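Local coordinates for protein quinoline 2-oxidoreductase large subunit (Pseudomonas putida, PDB 1T3Q) that probably hydroxylates quinoline at carbon 2, as the molybdenum-bearing large subunit of a hydroxylase of the xanthine dehydrogenase family, at residues B[185-190]-B[302-307]; B[346-351]-B[381-386]. One frame throughout, in Å; residues are numbered along the deposited sequence.

Contact 1 (B[185-190]-B[302-307]); sequences GVVRGQ and MGLAFD
The ring of Phe306 lies with one face against the backbone of Gly185, whose CA stands 3.9 Å from the ring centroid, a CH-pi contact 22° off the ring normal; Gly185 C sits over the same ring nearer its rim. At the ring edge, close to its plane, Val187 CG1 comes within 3.8 Å of Phe306 CE2. The phenyl group reaches the neighbouring strand because chi1 of 50° sets CG between the backbone N and the carbonyl carbon, and a CB on Gly185 would collide with it. This is the aromatic-glycine pairing of antiparallel sheets, here at a hydrogen-bonded pair. Gly185 and Phe306 are joined twice, Phe306 N reaching Gly185 O at 3.0 Å from above the carbonyl plane. Val187 and Leu304 form the next such pair, with Leu304 N 2.8 Å from Val187 O; their side chains run alongside each other, Val187 CG2 3.6 Å from Leu304 CB. Gly189 and Met302 add two more bonds. The other face carries Val186, Ala305 and Arg188. At the non-hydrogen-bonded pair Arg188-Gly303 the CA atoms are 4.2 Å apart, and a side chain on Gly303 would crowd Arg188 NE. Helix 177-182 packs on this face, where Phe180 makes a cation-pi contact with Arg188. Helix 375-393 covers the Phe306 and Val187 face, while strand 312-322 continues the sheet beyond strand 298-306.

Contact 2 (B[346-351]-B[381-386]); sequences GVYKVP and ARETLI
A loop tyrosine plugged into the side of a helix anchors the segment between helix 337-342 and strand 352-360 to helix 375-393. Tyr348 OH donates to Glu383 OE1 at 2.8 Å, using the syn lone pair of that oxygen, and the ring and carboxylate lie nearly coplanar, 16° apart. The same oxygen takes two more bonds from Arg382, whose NE and NH1 grip it side-on from the guanidinium edge; NH1 stands 3.0 Å from Glu383 OE1 in a salt bridge. NE approaches on the anti lone pair, so the hydroxyl and the arginine use different sides of OE1. Three donors thus hold one buried oxygen and would be expected to favour the charged carboxylate. Glu383 reaches this place by folding back, its chain bent at chi2 (-60°), and its OE2 is paired with Arg401. Within the molybdopterin cofactor-binding domain, this joins loop to helix through adjacent helical residues, with Ile386, one turn beyond Arg382, packing on the tyrosine ring. Ile386 CD1 lies over one face of the Tyr348 ring, 3.6 Å from Tyr348 CZ, and Val347 CG1 covers the opposite face over its centre. Arg382 NE meets the ring edge, 3.3 Å from Tyr348 CE2, with guanidinium and ring planes 48° apart. Gly346 lies over a guanidinium face, its N 4.0 Å from Arg382 NH2, while Gln379 and the carbonyl of Ile344 bind NH1 and NH2 respectively. A leucine in place of Arg382 would probably leave Glu383 OE1 with the tyrosine hydroxyl as its one remaining donor of the three, and the side chain of Gln379 and the carbonyl of Ile344 without their arginine partner.

Overall arrangement
The two contacts illustrate how a sheet and a loop can share one helix. Their centres lie about 10 Å apart, and they follow one another along the chain, contact 1 closing before contact 2 opens. Segment 381-386 joins them: Met302 SD is 3.5 Å from Arg382 N, Met302 CG packs 3.7 Å from Leu385 CD1, and Val187 CG2 lies 3.7 Å from Leu385 O. The helix therefore rests on the strand pair while gripping Tyr348 of the loop. Both contacts belong to the same molybdopterin cofactor-binding domain. The molybdenum pocket includes Tyr370 and Arg371, which precede helix 375-393 in the chain.

Contact 1 (B[185-190]-B[302-307])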
ATOM      1  N   GLY B 185       4.480  12.756 -65.256  1.00 23.26           N
ATOM      2  CA  GLY B 185       3.269  12.450 -64.524  1.00 22.80           C
ATOM      3  C   GLY B 185       3.112  13.203 -63.224  1.00 21.96           C
ATOM      4  O   GLY B 185       4.082  13.663 -62.616  1.00 21.17           O
ATOM      5  N   VAL B 186       1.861  13.326 -62.797  1.00 21.84           N
ATOM      6  CA  VAL B 186       1.535  14.004 -61.556  1.00 20.89           C
ATOM      7  C   VAL B 186       0.285  13.381 -60.949  1.00 20.99           C
ATOM      8  O   VAL B 186      -0.639  13.005 -61.667  1.00 20.77           O
ATOM      9  CB  VAL B 186       1.242  15.510 -61.787  1.00 21.34           C
ATOM     10  CG1 VAL B 186       0.688  16.132 -60.516  1.00 20.96           C
ATOM     11  CG2 VAL B 186       2.510  16.238 -62.226  1.00 20.93           C
ATOM     12  N   VAL B 187       0.280  13.253 -59.627  1.00 20.83           N
ATOM     13  CA  VAL B 187      -0.877  12.751 -58.897  1.00 21.05           C
ATOM     14  C   VAL B 187      -0.997  13.675 -57.703  1.00 21.91           C
ATOM     15  O   VAL B 187       0.012  14.045 -57.097  1.00 22.74           O
ATOM     16  CB  VAL B 187      -0.705  11.292 -58.398  1.00 22.09           C
ATOM     17  CG1 VAL B 187      -0.773  10.334 -59.576  1.00 23.31           C
ATOM     18  CG2 VAL B 187       0.605  11.135 -57.636  1.00 20.66           C
ATOM     19  N   ARG B 188      -2.224  14.063 -57.374  1.00 21.90           N
ATOM     20  CA  ARG B 188      -2.451  14.962 -56.256  1.00 23.50           C
ATOM     21  C   ARG B 188      -3.702  14.547 -55.503  1.00 22.78           C
ATOM     22  O   ARG B 188      -4.589  13.896 -56.052  1.00 21.66           O
ATOM     23  CB  ARG B 188      -2.619  16.400 -56.760  1.00 26.99           C
ATOM     24  CG  ARG B 188      -1.660  16.759 -57.886  1.00 33.48           C
ATOM     25  CD  ARG B 188      -1.718  18.232 -58.284  1.00 38.75           C
ATOM     26  NE  ARG B 188      -0.715  19.025 -57.579  1.00 43.98           N
ATOM     27  CZ  ARG B 188      -0.041  20.034 -58.124  1.00 46.65           C
ATOM     28  NH1 ARG B 188      -0.260  20.381 -59.387  1.00 47.65           N
ATOM     29  NH2 ARG B 188       0.865  20.690 -57.409  1.00 49.21           N
ATOM     30  N   GLY B 189      -3.761  14.925 -54.238  1.00 22.29           N
ATOM     31  CA  GLY B 189      -4.920  14.595 -53.442  1.00 22.79           C
ATOM     32  C   GLY B 189      -5.074  15.531 -52.269  1.00 23.19           C
ATOM     33  O   GLY B 189      -4.098  16.093 -51.762  1.00 23.65           O
ATOM     34  N   GLN B 190      -6.317  15.721 -51.854  1.00 23.31           N
ATOM     35  CA  GLN B 190      -6.603  16.554 -50.703  1.00 23.79           C
ATOM     36  C   GLN B 190      -7.110  15.566 -49.663  1.00 23.33           C
ATOM     37  O   GLN B 190      -8.312  15.321 -49.534  1.00 22.97           O
ATOM     38  CB  GLN B 190      -7.651  17.606 -51.060  1.00 27.25           C
ATOM     39  CG  GLN B 190      -7.216  18.479 -52.233  1.00 34.02           C
ATOM     40  CD  GLN B 190      -8.127  19.667 -52.455  1.00 39.40           C
ATOM     41  OE1 GLN B 190      -9.348  19.522 -52.522  1.00 43.26           O
ATOM     42  NE2 GLN B 190      -7.536  20.852 -52.578  1.00 41.50           N
ATOM     43  N   MET B 302      -1.490  16.944 -50.727  1.00 20.26           N
ATOM     44  CA  MET B 302      -0.248  16.399 -51.240  1.00 20.36           C
ATOM     45  C   MET B 302      -0.199  16.254 -52.750  1.00 20.93           C
ATOM     46  O   MET B 302      -1.209  15.990 -53.402  1.00 22.40           O
ATOM     47  CB  MET B 302       0.005  15.039 -50.584  1.00 21.25           C
ATOM     48  CG  MET B 302       1.391  14.465 -50.821  1.00 23.01           C
ATOM     49  SD  MET B 302       1.601  12.874 -49.988  1.00 21.72           S
ATOM     50  CE  MET B 302       1.888  13.391 -48.323  1.00 21.11           C
ATOM     51  N   GLY B 303       0.999  16.435 -53.296  1.00 21.38           N
ATOM     52  CA  GLY B 303       1.200  16.311 -54.726  1.00 20.04           C
ATOM     53  C   GLY B 303       2.502  15.571 -54.955  1.00 19.42           C
ATOM     54  O   GLY B 303       3.482  15.809 -54.255  1.00 20.71           O
ATOM     55  N   LEU B 304       2.506  14.659 -55.919  1.00 20.43           N
ATOM     56  CA  LEU B 304       3.696  13.885 -56.241  1.00 20.25           C
ATOM     57  C   LEU B 304       3.956  13.968 -57.738  1.00 19.44           C
ATOM     58  O   LEU B 304       3.072  13.704 -58.547  1.00 20.42           O
ATOM     59  CB  LEU B 304       3.500  12.421 -55.832  1.00 21.22           C
ATOM     60  CG  LEU B 304       4.632  11.429 -56.119  1.00 22.98           C
ATOM     61  CD1 LEU B 304       5.863  11.788 -55.299  1.00 22.72           C
ATOM     62  CD2 LEU B 304       4.164  10.015 -55.766  1.00 24.99           C
ATOM     63  N   ALA B 305       5.169  14.362 -58.100  1.00 20.72           N
ATOM     64  CA  ALA B 305       5.553  14.469 -59.502  1.00 20.56           C
ATOM     65  C   ALA B 305       6.516  13.320 -59.777  1.00 20.43           C
ATOM     66  O   ALA B 305       7.329  12.982 -58.924  1.00 20.85           O
ATOM     67  CB  ALA B 305       6.236  15.807 -59.760  1.00 21.69           C
ATOM     68  N   PHE B 306       6.423  12.720 -60.959  1.00 20.93           N
ATOM     69  CA  PHE B 306       7.293  11.601 -61.296  1.00 21.69           C
ATOM     70  C   PHE B 306       7.586  11.521 -62.789  1.00 21.39           C
ATOM     71  O   PHE B 306       6.851  12.072 -63.605  1.00 21.62           O
ATOM     72  CB  PHE B 306       6.661  10.294 -60.799  1.00 21.07           C
ATOM     73  CG  PHE B 306       5.222  10.116 -61.207  1.00 20.40           C
ATOM     74  CD1 PHE B 306       4.892   9.438 -62.373  1.00 20.31           C
ATOM     75  CD2 PHE B 306       4.195  10.634 -60.420  1.00 20.54           C
ATOM     76  CE1 PHE B 306       3.556   9.273 -62.751  1.00 20.89           C
ATOM     77  CE2 PHE B 306       2.862  10.476 -60.787  1.00 21.53           C
ATOM     78  CZ  PHE B 306       2.539   9.794 -61.955  1.00 19.89           C
ATOM     79  N   ASP B 307       8.666  10.835 -63.149  1.00 22.88           N
ATOM     80  CA  ASP B 307       9.019  10.713 -64.554  1.00 25.02           C
ATOM     81  C   ASP B 307       8.374   9.485 -65.195  1.00 25.80           C
ATOM     82  O   ASP B 307       7.655   8.731 -64.531  1.00 25.33           O
ATOM     83  CB  ASP B 307      10.550  10.707 -64.728  1.00 25.56           C
ATOM     84  CG  ASP B 307      11.210   9.418 -64.259  1.00 27.83           C
ATOM     85  OD1 ASP B 307      12.459   9.408 -64.163  1.00 27.29           O
ATOM     86  OD2 ASP B 307      10.512   8.414 -64.006  1.00 27.26           O
TER

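Contact 2 (B[346-351]-B[381-386])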
ATOM      1  N   GLY B 346       9.370   9.365 -45.808  1.00 21.81           N
ATOM      2  CA  GLY B 346       9.448   7.980 -45.405  1.00 22.13           C
ATOM      3  C   GLY B 346      10.691   7.250 -45.879  1.00 21.67           C
ATOM      4  O   GLY B 346      11.824   7.646 -45.612  1.00 20.25           O
ATOM      5  N   VAL B 347      10.453   6.184 -46.626  1.00 21.71           N
ATOM      6  CA  VAL B 347      11.495   5.300 -47.126  1.00 22.55           C
ATOM      7  C   VAL B 347      12.027   5.633 -48.528  1.00 22.38           C
ATOM      8  O   VAL B 347      12.914   4.946 -49.046  1.00 20.67           O
ATOM      9  CB  VAL B 347      10.908   3.863 -47.092  1.00 25.76           C
ATOM     10  CG1 VAL B 347      10.789   3.283 -48.475  1.00 25.82           C
ATOM     11  CG2 VAL B 347      11.697   3.009 -46.164  1.00 27.46           C
ATOM     12  N   TYR B 348      11.520   6.713 -49.117  1.00 20.24           N
ATOM     13  CA  TYR B 348      11.865   7.065 -50.485  1.00 20.84           C
ATOM     14  C   TYR B 348      12.844   8.200 -50.732  1.00 21.07           C
ATOM     15  O   TYR B 348      13.049   9.066 -49.887  1.00 21.58           O
ATOM     16  CB  TYR B 348      10.571   7.363 -51.239  1.00 19.56           C
ATOM     17  CG  TYR B 348       9.485   6.338 -50.987  1.00 20.37           C
ATOM     18  CD1 TYR B 348       9.452   5.138 -51.695  1.00 20.45           C
ATOM     19  CD2 TYR B 348       8.506   6.559 -50.017  1.00 20.03           C
ATOM     20  CE1 TYR B 348       8.464   4.181 -51.445  1.00 20.31           C
ATOM     21  CE2 TYR B 348       7.519   5.612 -49.758  1.00 18.88           C
ATOM     22  CZ  TYR B 348       7.503   4.429 -50.475  1.00 19.90           C
ATOM     23  OH  TYR B 348       6.523   3.495 -50.216  1.00 19.67           O
ATOM     24  N   LYS B 349      13.434   8.177 -51.922  1.00 21.80           N
ATOM     25  CA  LYS B 349      14.372   9.201 -52.348  1.00 22.45           C
ATOM     26  C   LYS B 349      13.603  10.193 -53.223  1.00 21.77           C
ATOM     27  O   LYS B 349      13.175   9.865 -54.328  1.00 22.78           O
ATOM     28  CB  LYS B 349      15.530   8.563 -53.127  1.00 22.65           C
ATOM     29  CG  LYS B 349      16.399   7.644 -52.269  1.00 23.37           C
ATOM     30  CD  LYS B 349      17.629   7.119 -53.007  1.00 24.23           C
ATOM     31  CE  LYS B 349      17.272   6.095 -54.069  1.00 25.10           C
ATOM     32  NZ  LYS B 349      18.495   5.535 -54.722  1.00 25.45           N
ATOM     33  N   VAL B 350      13.406  11.399 -52.701  1.00 22.47           N
ATOM     34  CA  VAL B 350      12.692  12.459 -53.408  1.00 22.61           C
ATOM     35  C   VAL B 350      13.595  13.686 -53.327  1.00 22.70           C
ATOM     36  O   VAL B 350      13.724  14.299 -52.270  1.00 23.50           O
ATOM     37  CB  VAL B 350      11.334  12.772 -52.727  1.00 23.43           C
ATOM     38  CG1 VAL B 350      10.547  13.763 -53.571  1.00 22.85           C
ATOM     39  CG2 VAL B 350      10.538  11.482 -52.532  1.00 22.88           C
ATOM     40  N   PRO B 351      14.225  14.063 -54.451  1.00 23.34           N
ATOM     41  CA  PRO B 351      15.138  15.210 -54.525  1.00 23.31           C
ATOM     42  C   PRO B 351      14.593  16.611 -54.244  1.00 23.82           C
ATOM     43  O   PRO B 351      15.311  17.451 -53.698  1.00 25.65           O
ATOM     44  CB  PRO B 351      15.719  15.085 -55.929  1.00 23.19           C
ATOM     45  CG  PRO B 351      14.565  14.547 -56.704  1.00 23.96           C
ATOM     46  CD  PRO B 351      14.018  13.475 -55.786  1.00 23.40           C
ATOM     47  N   ALA B 381      -1.719   9.398 -47.210  1.00 16.84           N
ATOM     48  CA  ALA B 381      -1.682  10.232 -48.403  1.00 18.10           C
ATOM     49  C   ALA B 381      -0.606   9.835 -49.414  1.00 17.31           C
ATOM     50  O   ALA B 381      -0.899   9.659 -50.597  1.00 17.74           O
ATOM     51  CB  ALA B 381      -1.503  11.696 -47.997  1.00 16.58           C
ATOM     52  N   ARG B 382       0.629   9.686 -48.950  1.00 17.82           N
ATOM     53  CA  ARG B 382       1.730   9.336 -49.850  1.00 18.42           C
ATOM     54  C   ARG B 382       1.586   7.944 -50.461  1.00 17.36           C
ATOM     55  O   ARG B 382       1.707   7.782 -51.669  1.00 17.66           O
ATOM     56  CB  ARG B 382       3.075   9.428 -49.121  1.00 17.85           C
ATOM     57  CG  ARG B 382       4.283   9.353 -50.056  1.00 19.70           C
ATOM     58  CD  ARG B 382       5.562   9.072 -49.290  1.00 22.81           C
ATOM     59  NE  ARG B 382       5.423   7.865 -48.487  1.00 26.85           N
ATOM     60  CZ  ARG B 382       5.331   7.853 -47.162  1.00 26.50           C
ATOM     61  NH1 ARG B 382       5.190   6.702 -46.522  1.00 27.21           N
ATOM     62  NH2 ARG B 382       5.406   8.988 -46.478  1.00 26.01           N
ATOM     63  N   GLU B 383       1.334   6.938 -49.628  1.00 17.55           N
ATOM     64  CA  GLU B 383       1.202   5.582 -50.144  1.00 16.26           C
ATOM     65  C   GLU B 383       0.036   5.465 -51.118  1.00 17.09           C
ATOM     66  O   GLU B 383       0.114   4.725 -52.097  1.00 16.26           O
ATOM     67  CB  GLU B 383       1.047   4.583 -48.996  1.00 16.50           C
ATOM     68  CG  GLU B 383       2.268   4.508 -48.069  1.00 17.51           C
ATOM     69  CD  GLU B 383       3.546   4.101 -48.799  1.00 19.85           C
ATOM     70  OE1 GLU B 383       4.489   4.922 -48.878  1.00 20.33           O
ATOM     71  OE2 GLU B 383       3.611   2.956 -49.297  1.00 20.70           O
ATOM     72  N   THR B 384      -1.041   6.198 -50.859  1.00 17.25           N
ATOM     73  CA  THR B 384      -2.196   6.166 -51.746  1.00 19.10           C
ATOM     74  C   THR B 384      -1.848   6.806 -53.091  1.00 19.46           C
ATOM     75  O   THR B 384      -2.256   6.320 -54.143  1.00 19.61           O
ATOM     76  CB  THR B 384      -3.408   6.894 -51.114  1.00 21.91           C
ATOM     77  OG1 THR B 384      -3.870   6.146 -49.980  1.00 22.37           O
ATOM     78  CG2 THR B 384      -4.548   7.025 -52.117  1.00 22.26           C
ATOM     79  N   LEU B 385      -1.090   7.896 -53.055  1.00 18.69           N
ATOM     80  CA  LEU B 385      -0.689   8.574 -54.286  1.00 18.47           C
ATOM     81  C   LEU B 385       0.334   7.736 -55.048  1.00 17.60           C
ATOM     82  O   LEU B 385       0.342   7.717 -56.277  1.00 18.45           O
ATOM     83  CB  LEU B 385      -0.103   9.951 -53.968  1.00 17.16           C
ATOM     84  CG  LEU B 385      -1.109  10.989 -53.462  1.00 18.49           C
ATOM     85  CD1 LEU B 385      -0.393  12.309 -53.179  1.00 19.90           C
ATOM     86  CD2 LEU B 385      -2.194  11.196 -54.505  1.00 18.68           C
ATOM     87  N   ILE B 386       1.195   7.040 -54.314  1.00 18.56           N
ATOM     88  CA  ILE B 386       2.203   6.190 -54.938  1.00 18.96           C
ATOM     89  C   ILE B 386       1.514   5.068 -55.721  1.00 20.99           C
ATOM     90  O   ILE B 386       1.915   4.746 -56.845  1.00 21.47           O
ATOM     91  CB  ILE B 386       3.156   5.600 -53.876  1.00 19.73           C
ATOM     92  CG1 ILE B 386       4.066   6.713 -53.341  1.00 18.64           C
ATOM     93  CG2 ILE B 386       3.964   4.449 -54.467  1.00 20.17           C
ATOM     94  CD1 ILE B 386       5.034   6.273 -52.255  1.00 18.14           C
TER